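Local coordinates for Lmo0135 protein (Listeria monocytogenes EGD-e, PDB 5ISU) that probably binds peptides outside the cell as the substrate-binding component of an ABC transporter, at residues D95-F98 against T99-I103; F144-T147 against I148-F152; P236-R239 against N240-E243; T485-P488 against V489-F492. One frame throughout, in Å; residues are numbered along the deposited sequence.

Interaction 1 of 4, residues D95-F98 against T99-I103; sequences DVVF and TVNSI
With Thr-99 OG1 beside its own backbone N (chi1 -55°), the hydroxyl turns back to Asp-95 O, while Ser-102 OG, set between backbone N and carbonyl carbon (chi1 72°), turns back to Thr-99 O. Asp-95 O therefore accepts two bonds from one residue, 2.8 Å from Thr-99 OG1 and 2.8 Å from Thr-99 N; the two donors come from opposite faces of the carbonyl plane, and the hydroxyl stands 36° out of it. Ser-102 OG donates to Thr-99 O at 2.7 Å, and that oxygen also takes the N-H of Ile-103 from the same face. The two hydroxyl bonds are added to the regular i to i+4 ladder of helix 93-104, where Asn-101 N donates to Val-97 O at 3.0 Å. Thr-99 OG1 also bonds to Ile-154 N and Ser-102 OG to Asn-34 ND2, so both hydroxyls tie this helix to nearby loops. Ser-102 CB sits over one face of the Phe-98 ring, 4.2 Å above its plane and displaced toward the rim. On another side of the helix, Val-97 and Asn-101 run alongside each other, with Val-97 CG1 at 3.4 Å from Asn-101 OD1; Val-97 also packs on Val-125 and Ala-127 of strand 121-129.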
loop_
_atom_site.group_PDB
_atom_site.type_symbol
_atom_site.label_atom_id
_atom_site.label_comp_id
_atom_site.label_asym_id
_atom_site.label_seq_id
_atom_site.Cartn_x
_atom_site.Cartn_y
_atom_site.Cartn_z
ATOM N N ASP A 95 -1.523 2.551 -26.850
ATOM C CA ASP A 95 -0.653 2.786 -25.696
ATOM C C ASP A 95 -0.958 1.751 -24.599
ATOM O O ASP A 95 -0.047 1.211 -23.963
ATOM C CB ASP A 95 -0.847 4.198 -25.161
ATOM C CG ASP A 95 -0.366 5.254 -26.124
ATOM O OD1 ASP A 95 0.839 5.226 -26.471
ATOM O OD2 ASP A 95 -1.182 6.139 -26.492
ATOM N N VAL A 96 -2.241 1.463 -24.397
ATOM C CA VAL A 96 -2.652 0.466 -23.411
ATOM C C VAL A 96 -2.097 -0.892 -23.816
ATOM O O VAL A 96 -1.486 -1.565 -23.007
ATOM C CB VAL A 96 -4.185 0.394 -23.272
ATOM C CG1 VAL A 96 -4.583 -0.683 -22.266
ATOM C CG2 VAL A 96 -4.745 1.761 -22.858
ATOM N N VAL A 97 -2.293 -1.268 -25.078
ATOM C CA VAL A 97 -1.790 -2.541 -25.608
ATOM C C VAL A 97 -0.282 -2.626 -25.454
ATOM O O VAL A 97 0.248 -3.661 -25.017
ATOM C CB VAL A 97 -2.138 -2.721 -27.100
ATOM C CG1 VAL A 97 -1.480 -3.978 -27.680
ATOM C CG2 VAL A 97 -3.644 -2.783 -27.299
ATOM N N PHE A 98 0.402 -1.549 -25.837
ATOM C CA PHE A 98 1.850 -1.510 -25.729
ATOM C C PHE A 98 2.300 -1.644 -24.280
ATOM O O PHE A 98 3.275 -2.339 -23.995
ATOM C CB PHE A 98 2.438 -0.222 -26.343
ATOM C CG PHE A 98 3.869 0.010 -25.960
ATOM C CD1 PHE A 98 4.888 -0.638 -26.632
ATOM C CD2 PHE A 98 4.188 0.831 -24.891
ATOM C CE1 PHE A 98 6.204 -0.454 -26.264
ATOM C CE2 PHE A 98 5.503 1.019 -24.505
ATOM C CZ PHE A 98 6.515 0.374 -25.193
ATOM N N THR A 99 1.601 -0.986 -23.367
ATOM C CA THR A 99 1.998 -1.058 -21.956
ATOM C C THR A 99 1.909 -2.492 -21.412
ATOM O O THR A 99 2.843 -2.966 -20.759
ATOM C CB THR A 99 1.198 -0.105 -21.050
ATOM O OG1 THR A 99 1.298 1.248 -21.539
ATOM C CG2 THR A 99 1.754 -0.157 -19.637
ATOM N N VAL A 100 0.814 -3.184 -21.718
ATOM C CA VAL A 100 0.627 -4.557 -21.251
ATOM C C VAL A 100 1.685 -5.481 -21.851
ATOM O O VAL A 100 2.243 -6.315 -21.139
ATOM C CB VAL A 100 -0.780 -5.103 -21.578
ATOM C CG1 VAL A 100 -0.890 -6.607 -21.261
ATOM C CG2 VAL A 100 -1.835 -4.322 -20.836
ATOM N N ASN A 101 1.961 -5.326 -23.144
ATOM C CA ASN A 101 2.990 -6.155 -23.809
ATOM C C ASN A 101 4.375 -5.851 -23.244
ATOM O O ASN A 101 5.212 -6.757 -23.142
ATOM C CB ASN A 101 2.970 -5.973 -25.335
ATOM C CG ASN A 101 1.696 -6.520 -25.984
ATOM O OD1 ASN A 101 1.223 -5.988 -26.989
ATOM N ND2 ASN A 101 1.137 -7.570 -25.411
ATOM N N SER A 102 4.613 -4.600 -22.849
ATOM C CA SER A 102 5.915 -4.237 -22.273
ATOM C C SER A 102 6.056 -4.826 -20.845
ATOM O O SER A 102 7.165 -5.112 -20.404
ATOM C CB SER A 102 6.157 -2.719 -22.297
ATOM O OG SER A 102 5.339 -2.048 -21.348
ATOM N N ILE A 103 4.939 -5.031 -20.147
ATOM C CA ILE A 103 4.963 -5.662 -18.805
ATOM C C ILE A 103 5.099 -7.184 -18.945
ATOM O O ILE A 103 5.794 -7.839 -18.147
ATOM C CB ILE A 103 3.691 -5.334 -17.986
ATOM C CG1 ILE A 103 3.678 -3.855 -17.587
ATOM C CG2 ILE A 103 3.623 -6.174 -16.711
ATOM C CD1 ILE A 103 2.411 -3.417 -16.876
#

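Interaction 2 of 4, residues F144-T147 against I148-F152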
loop_
_atom_site.group_PDB
_atom_site.type_symbol
_atom_site.label_atom_id
_atom_site.label_comp_id
_atom_site.label_asym_id
_atom_site.label_seq_id
_atom_site.Cartn_x
_atom_site.Cartn_y
_atom_site.Cartn_z
ATOM N N PHE A 144 -8.579 -9.778 -11.716
ATOM C CA PHE A 144 -8.075 -9.003 -12.850
ATOM C C PHE A 144 -8.806 -7.659 -12.987
ATOM O O PHE A 144 -8.255 -6.720 -13.542
ATOM C CB PHE A 144 -8.122 -9.808 -14.131
ATOM C CG PHE A 144 -7.489 -9.119 -15.284
ATOM C CD1 PHE A 144 -6.110 -8.950 -15.320
ATOM C CD2 PHE A 144 -8.253 -8.677 -16.358
ATOM C CE1 PHE A 144 -5.498 -8.329 -16.395
ATOM C CE2 PHE A 144 -7.649 -8.055 -17.439
ATOM C CZ PHE A 144 -6.270 -7.876 -17.457
ATOM N N GLU A 145 -10.037 -7.569 -12.480
ATOM C CA GLU A 145 -10.742 -6.290 -12.466
ATOM C C GLU A 145 -9.932 -5.255 -11.674
ATOM O O GLU A 145 -9.837 -4.098 -12.080
ATOM C CB GLU A 145 -12.133 -6.420 -11.853
ATOM C CG GLU A 145 -12.879 -5.083 -11.732
ATOM C CD GLU A 145 -14.353 -5.221 -11.355
ATOM O OE1 GLU A 145 -14.808 -6.339 -10.974
ATOM O OE2 GLU A 145 -15.062 -4.193 -11.449
ATOM N N ASN A 146 -9.352 -5.682 -10.554
ATOM C CA ASN A 146 -8.534 -4.807 -9.722
ATOM C C ASN A 146 -7.257 -4.367 -10.453
ATOM O O ASN A 146 -6.835 -3.200 -10.349
ATOM C CB ASN A 146 -8.154 -5.509 -8.434
ATOM C CG ASN A 146 -7.322 -4.635 -7.518
ATOM O OD1 ASN A 146 -7.789 -3.615 -7.018
ATOM N ND2 ASN A 146 -6.084 -5.038 -7.289
ATOM N N THR A 147 -6.631 -5.301 -11.166
ATOM C CA THR A 147 -5.436 -4.994 -11.944
ATOM C C THR A 147 -5.767 -3.902 -12.987
ATOM O O THR A 147 -4.977 -2.992 -13.207
ATOM C CB THR A 147 -4.902 -6.261 -12.644
ATOM O OG1 THR A 147 -4.622 -7.265 -11.662
ATOM C CG2 THR A 147 -3.659 -5.961 -13.398
ATOM N N ILE A 148 -6.933 -3.989 -13.621
ATOM C CA ILE A 148 -7.348 -2.957 -14.573
ATOM C C ILE A 148 -7.550 -1.599 -13.867
ATOM O O ILE A 148 -7.240 -0.559 -14.437
ATOM C CB ILE A 148 -8.641 -3.356 -15.329
ATOM C CG1 ILE A 148 -8.348 -4.490 -16.307
ATOM C CG2 ILE A 148 -9.213 -2.188 -16.125
ATOM C CD1 ILE A 148 -9.590 -5.016 -17.002
ATOM N N LYS A 149 -8.073 -1.631 -12.636
ATOM C CA LYS A 149 -8.323 -0.414 -11.836
ATOM C C LYS A 149 -7.079 0.215 -11.195
ATOM O O LYS A 149 -7.200 1.246 -10.548
ATOM C CB LYS A 149 -9.306 -0.701 -10.704
ATOM C CG LYS A 149 -10.637 -1.278 -11.106
ATOM C CD LYS A 149 -11.494 -0.338 -11.901
ATOM C CE LYS A 149 -12.895 -0.919 -11.989
ATOM N NZ LYS A 149 -13.797 -0.010 -12.735
ATOM N N THR A 150 -5.916 -0.421 -11.328
ATOM C CA THR A 150 -4.645 0.096 -10.786
ATOM C C THR A 150 -3.603 0.220 -11.916
ATOM O O THR A 150 -2.398 0.146 -11.672
ATOM C CB THR A 150 -4.095 -0.823 -9.648
ATOM O OG1 THR A 150 -3.914 -2.172 -10.134
ATOM C CG2 THR A 150 -5.045 -0.849 -8.445
ATOM N N PHE A 151 -4.084 0.501 -13.131
ATOM C CA PHE A 151 -3.266 0.541 -14.325
ATOM C C PHE A 151 -3.021 1.946 -14.909
ATOM O O PHE A 151 -3.976 2.668 -15.262
ATOM C CB PHE A 151 -3.961 -0.314 -15.388
ATOM C CG PHE A 151 -3.104 -0.626 -16.567
ATOM C CD1 PHE A 151 -2.301 -1.747 -16.561
ATOM C CD2 PHE A 151 -3.098 0.188 -17.680
ATOM C CE1 PHE A 151 -1.490 -2.050 -17.641
ATOM C CE2 PHE A 151 -2.300 -0.110 -18.767
ATOM C CZ PHE A 151 -1.496 -1.242 -18.747
ATOM N N PHE A 152 -1.738 2.290 -15.053
ATOM C CA PHE A 152 -1.291 3.573 -15.626
ATOM C C PHE A 152 -0.589 3.273 -16.952
ATOM O O PHE A 152 0.438 2.610 -16.948
ATOM C CB PHE A 152 -0.284 4.282 -14.698
ATOM C CG PHE A 152 -0.844 4.705 -13.360
ATOM C CD1 PHE A 152 -1.007 3.789 -12.336
ATOM C CD2 PHE A 152 -1.144 6.046 -13.105
ATOM C CE1 PHE A 152 -1.499 4.190 -11.089
ATOM C CE2 PHE A 152 -1.644 6.454 -11.876
ATOM C CZ PHE A 152 -1.817 5.522 -10.861
#
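Phe-144 O receives the N-H of Ile-148 at 3.0 Å, the shortest hydrogen bond between 144-147 and 148-152 and part of the short helix 144-148. One residue on, Lys-149 N donates to Glu-145 O at 3.1 Å. Past these turns Thr-150 OG1 reaches back to Asn-146 O at 3.1 Å, tilted 29° from the carbonyl plane; its placement between backbone N and carbonyl carbon (chi1 57°) directs it there. Thr-150 N makes a weak bond to Thr-147 O. The apolar side of the turn is carried by Phe-144 and Ile-148, which cross at a slant: Ile-148 CD1 approaches Phe-144 CE2 at 3.6 Å, and Ile-148 CG1 makes an off-centre CH-pi contact 4.3 Å from the ring centroid. Tyr-75 and Phe-135 meet Phe-144 edge-to-face, placing this pair against the antiparallel sheet containing strands 74-79 and 132-136. Glu-145 and Lys-149 lie alongside each other, yet Glu-145 OE2 and Lys-149 NZ stay 4.6 Å apart, beyond a salt bridge. The ammonium instead has a cation-pi partner in Phe-53 and a weak bond to Gly-58 O. Any attraction between the two charges is thus probably weak and undirected, whereas the directed bonds are those of the backbone and of Thr-150 OG1.

Interaction 3 of 4, residues P236-R239 against N240-E243; sequences PSDR and NKVE
The chain enters helix 239-245 through residues 236-238, which have helical backbone angles without the regular bonds, and the first i to i+4 links follow as Val-242 N to Asp-238 O at 3.1 Å and Glu-243 N to Arg-239 O at 3.2 Å. The former has a C=O...N angle of 171°, almost collinear. Water 1 fits into the opening turn, donating to Pro-236 O and accepting from Asn-240 N at 2.8 Å. Lys-241, stretched out beyond CG, runs back across Asp-238 and forms a salt bridge from NZ to Asp-238 OD1 at 2.8 Å, meeting that oxygen nearly along its C-O bond. The same NZ donates to water 2 at 2.7 Å, and this water is also bonded to Ser-237 OG. Arg-239 leaves with CG anti to its backbone nitrogen (chi1 -173°) and bends at chi2 and chi3, which carries the guanidinium alongside Glu-243. There Arg-239 NH1 makes a salt bridge with Glu-243 OE1 at 2.9 Å, and Glu-243 OE2 lies equally near NH1, at 2.9 Å; the two planes are 22° apart. The guanidinium has a second carboxylate partner, Glu-297, in a salt bridge through NH2. These salt bridges would probably favour the ionised forms of the paired groups.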
loop_
_atom_site.group_PDB
_atom_site.type_symbol
_atom_site.label_atom_id
_atom_site.label_comp_id
_atom_site.label_asym_id
_atom_site.label_seq_id
_atom_site.Cartn_x
_atom_site.Cartn_y
_atom_site.Cartn_z
ATOM N N PRO A 236 2.316 11.174 13.823
ATOM C CA PRO A 236 1.362 11.417 14.910
ATOM C C PRO A 236 1.898 12.267 16.079
ATOM O O PRO A 236 1.201 13.176 16.547
ATOM C CB PRO A 236 1.036 10.005 15.384
ATOM C CG PRO A 236 1.148 9.173 14.156
ATOM C CD PRO A 236 2.214 9.797 13.305
ATOM N N SER A 237 3.127 11.976 16.511
ATOM C CA SER A 237 3.766 12.677 17.626
ATOM C C SER A 237 4.043 14.158 17.327
ATOM O O SER A 237 4.216 14.948 18.246
ATOM C CB SER A 237 5.067 11.955 18.044
ATOM O OG SER A 237 6.009 11.890 16.972
ATOM N N ASP A 238 4.067 14.536 16.050
ATOM C CA ASP A 238 4.300 15.932 15.686
ATOM C C ASP A 238 3.024 16.732 15.418
ATOM O O ASP A 238 3.093 17.953 15.267
ATOM C CB ASP A 238 5.219 16.012 14.459
ATOM C CG ASP A 238 6.638 15.494 14.743
ATOM O OD1 ASP A 238 7.162 15.732 15.862
ATOM O OD2 ASP A 238 7.243 14.885 13.826
ATOM N N ARG A 239 1.869 16.071 15.429
ATOM C CA ARG A 239 0.606 16.723 15.061
ATOM C C ARG A 239 0.219 17.938 15.907
ATOM O O ARG A 239 -0.207 18.941 15.355
ATOM C CB ARG A 239 -0.502 15.677 14.995
ATOM C CG ARG A 239 -1.858 16.115 14.462
ATOM C CD ARG A 239 -2.785 16.684 15.521
ATOM N NE ARG A 239 -4.157 16.240 15.237
ATOM C CZ ARG A 239 -5.083 16.912 14.559
ATOM N NH1 ARG A 239 -4.851 18.122 14.091
ATOM N NH2 ARG A 239 -6.276 16.377 14.377
ATOM N N ASN A 240 0.370 17.869 17.227
ATOM C CA ASN A 240 0.048 19.043 18.048
ATOM C C ASN A 240 1.058 20.198 17.848
ATOM O O ASN A 240 0.677 21.360 17.961
ATOM C CB ASN A 240 -0.091 18.668 19.526
ATOM C CG ASN A 240 -1.316 17.791 19.802
ATOM O OD1 ASN A 240 -2.264 17.723 19.004
ATOM N ND2 ASN A 240 -1.309 17.130 20.950
ATOM N N LYS A 241 2.310 19.873 17.506
ATOM C CA LYS A 241 3.361 20.876 17.260
ATOM C C LYS A 241 3.060 21.730 16.031
ATOM O O LYS A 241 3.075 22.960 16.088
ATOM C CB LYS A 241 4.723 20.209 16.990
ATOM C CG LYS A 241 5.192 19.230 18.038
ATOM C CD LYS A 241 6.479 18.519 17.631
ATOM C CE LYS A 241 6.861 17.463 18.665
ATOM N NZ LYS A 241 8.086 16.685 18.323
ATOM N N VAL A 242 2.778 21.065 14.916
ATOM C CA VAL A 242 2.574 21.765 13.657
ATOM C C VAL A 242 1.227 22.478 13.573
ATOM O O VAL A 242 1.136 23.528 12.933
ATOM C CB VAL A 242 2.769 20.833 12.440
ATOM C CG1 VAL A 242 4.086 20.073 12.566
ATOM C CG2 VAL A 242 1.611 19.866 12.288
ATOM N N GLU A 243 0.196 21.918 14.216
ATOM C CA GLU A 243 -1.141 22.518 14.172
ATOM C C GLU A 243 -1.184 23.907 14.846
ATOM O O GLU A 243 -1.848 24.808 14.351
ATOM C CB GLU A 243 -2.190 21.579 14.781
ATOM C CG GLU A 243 -3.628 22.042 14.569
ATOM C CD GLU A 243 -4.659 21.007 14.993
ATOM O OE1 GLU A 243 -4.411 20.268 15.981
ATOM O OE2 GLU A 243 -5.726 20.924 14.325
HETATM O O HOH W 1 0.463 15.333 18.304
HETATM O O HOH W 2 7.383 14.080 18.273
#

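Interaction 4 of 4, residues T485-P488 against V489-F492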
loop_
_atom_site.group_PDB
_atom_site.type_symbol
_atom_site.label_atom_id
_atom_site.label_comp_id
_atom_site.label_asym_id
_atom_site.label_seq_id
_atom_site.Cartn_x
_atom_site.Cartn_y
_atom_site.Cartn_z
ATOM N N THR A 485 -9.087 14.540 -2.908
ATOM C CA THR A 485 -9.193 13.225 -2.271
ATOM C C THR A 485 -7.924 12.725 -1.589
ATOM O O THR A 485 -7.027 12.193 -2.252
ATOM C CB THR A 485 -9.637 12.086 -3.251
ATOM O OG1 THR A 485 -10.602 12.565 -4.190
ATOM C CG2 THR A 485 -10.210 10.888 -2.467
ATOM N N PRO A 486 -7.847 12.868 -0.257
ATOM C CA PRO A 486 -6.699 12.271 0.412
ATOM C C PRO A 486 -6.733 10.761 0.203
ATOM O O PRO A 486 -7.817 10.165 0.180
ATOM C CB PRO A 486 -6.924 12.620 1.874
ATOM C CG PRO A 486 -7.755 13.874 1.838
ATOM C CD PRO A 486 -8.660 13.688 0.656
ATOM N N GLN A 487 -5.592 10.133 -0.018
ATOM C CA GLN A 487 -5.623 8.680 -0.214
ATOM C C GLN A 487 -4.320 8.062 0.208
ATOM O O GLN A 487 -3.305 8.757 0.298
ATOM C CB GLN A 487 -5.910 8.325 -1.677
ATOM C CG GLN A 487 -4.734 8.557 -2.599
ATOM C CD GLN A 487 -4.959 8.063 -4.008
ATOM O OE1 GLN A 487 -6.080 7.869 -4.433
ATOM N NE2 GLN A 487 -3.872 7.910 -4.761
ATOM N N PRO A 488 -4.316 6.740 0.419
ATOM C CA PRO A 488 -3.093 6.074 0.841
ATOM C C PRO A 488 -1.906 6.351 -0.074
ATOM O O PRO A 488 -2.088 6.581 -1.276
ATOM C CB PRO A 488 -3.469 4.595 0.762
ATOM C CG PRO A 488 -4.941 4.588 0.985
ATOM C CD PRO A 488 -5.433 5.786 0.255
ATOM N N VAL A 489 -0.716 6.369 0.524
ATOM C CA VAL A 489 0.578 6.541 -0.147
ATOM C C VAL A 489 0.912 7.908 -0.780
ATOM O O VAL A 489 1.881 8.546 -0.383
ATOM C CB VAL A 489 0.821 5.456 -1.254
ATOM C CG1 VAL A 489 2.243 5.542 -1.803
ATOM C CG2 VAL A 489 0.571 4.045 -0.723
ATOM N N THR A 490 0.138 8.322 -1.774
ATOM C CA THR A 490 0.435 9.515 -2.571
ATOM C C THR A 490 -0.080 10.837 -2.066
ATOM O O THR A 490 0.034 11.830 -2.772
ATOM C CB THR A 490 -0.164 9.348 -3.967
ATOM O OG1 THR A 490 -1.595 9.461 -3.891
ATOM C CG2 THR A 490 0.232 7.975 -4.555
ATOM N N MET A 491 -0.641 10.845 -0.861
ATOM C CA MET A 491 -1.244 12.033 -0.224
ATOM C C MET A 491 -2.570 12.343 -0.861
ATOM O O MET A 491 -3.587 12.227 -0.207
ATOM C CB MET A 491 -0.351 13.278 -0.211
ATOM C CG MET A 491 0.985 13.075 0.464
ATOM S SD MET A 491 1.925 14.605 0.397
ATOM C CE MET A 491 3.507 14.051 0.999
ATOM N N PHE A 492 -2.568 12.743 -2.125
ATOM C CA PHE A 492 -3.813 13.043 -2.812
ATOM C C PHE A 492 -3.930 12.252 -4.100
ATOM O O PHE A 492 -2.918 11.806 -4.676
ATOM C CB PHE A 492 -3.932 14.522 -3.139
ATOM C CG PHE A 492 -4.194 15.401 -1.949
ATOM C CD1 PHE A 492 -5.460 15.465 -1.393
ATOM C CD2 PHE A 492 -3.207 16.215 -1.439
ATOM C CE1 PHE A 492 -5.731 16.291 -0.318
ATOM C CE2 PHE A 492 -3.470 17.053 -0.372
ATOM C CZ PHE A 492 -4.734 17.081 0.197
HETATM O O HOH W 3 -1.042 9.490 1.804
#
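A small, weakly bonded beta hairpin, strands 486-487 and 491-492, forms this contact, its two arms running 174° apart from end to end. Pro-486 and Phe-492 are an antiparallel non-hydrogen-bonded pair with CA atoms 4.4 Å apart. Next to it, Gln-487 N donates to Met-491 O at 2.9 Å, the donor standing above the carbonyl plane; Pro-486 CA adds a CA-H...O contact to the same oxygen. A classic gamma turn centred on Val-489, at positive phi (69°), closes the bend, Thr-490 N bonding to Pro-488 O at 2.9 Å. Across one side of the hairpin the Gln-487 chain, extended beyond CG, carries NE2 to Thr-490 OG1 at 2.9 Å, with that oxygen 21° out of the amide plane. Thr-490 OG1 in turn donates to Phe-492 O at 2.8 Å, so one hydroxyl relays between the glutamine amide and the returning strand. Water 3 donates to Gln-487 O and weakly accepts from Met-491 N. The Phe-492 ring meets Thr-485 C at its edge, and Phe-492 CE1 lies 3.8 Å from Pro-486 CG. Both Pro-486 and Phe-492 pack on Ile-251 of strand 248-263, and Met-491 and Phe-492 on Leu-472 of strand 462-475, while Gln-487 and Thr-490 touch Gln-46 and Val-489 touches Leu-42 of helix 39-48.

From the N terminus the four contacts follow one another in series, each within a continuous stretch; none nests in or crosses another. Interaction 1 spans turns of helix 93-104, and interaction 2 ends helix 144-148 and opens the loop toward helix 156-159. These two touch: Thr-99 CG2 is 3.5 Å from Phe-151 CZ, and Val-100 CG2 packs on the same atom, joining helix 93-104 to that loop. Interaction 3 starts helix 239-245 on the opposite side of the chain's centre, about 44 Å from interaction 1 between centres. Interaction 4 closes the late hairpin, its nearest atoms about 7 Å from interaction 2 and about 13 Å from interaction 3. Side chains of both interaction 3 and interaction 4 pack on strand 248-263.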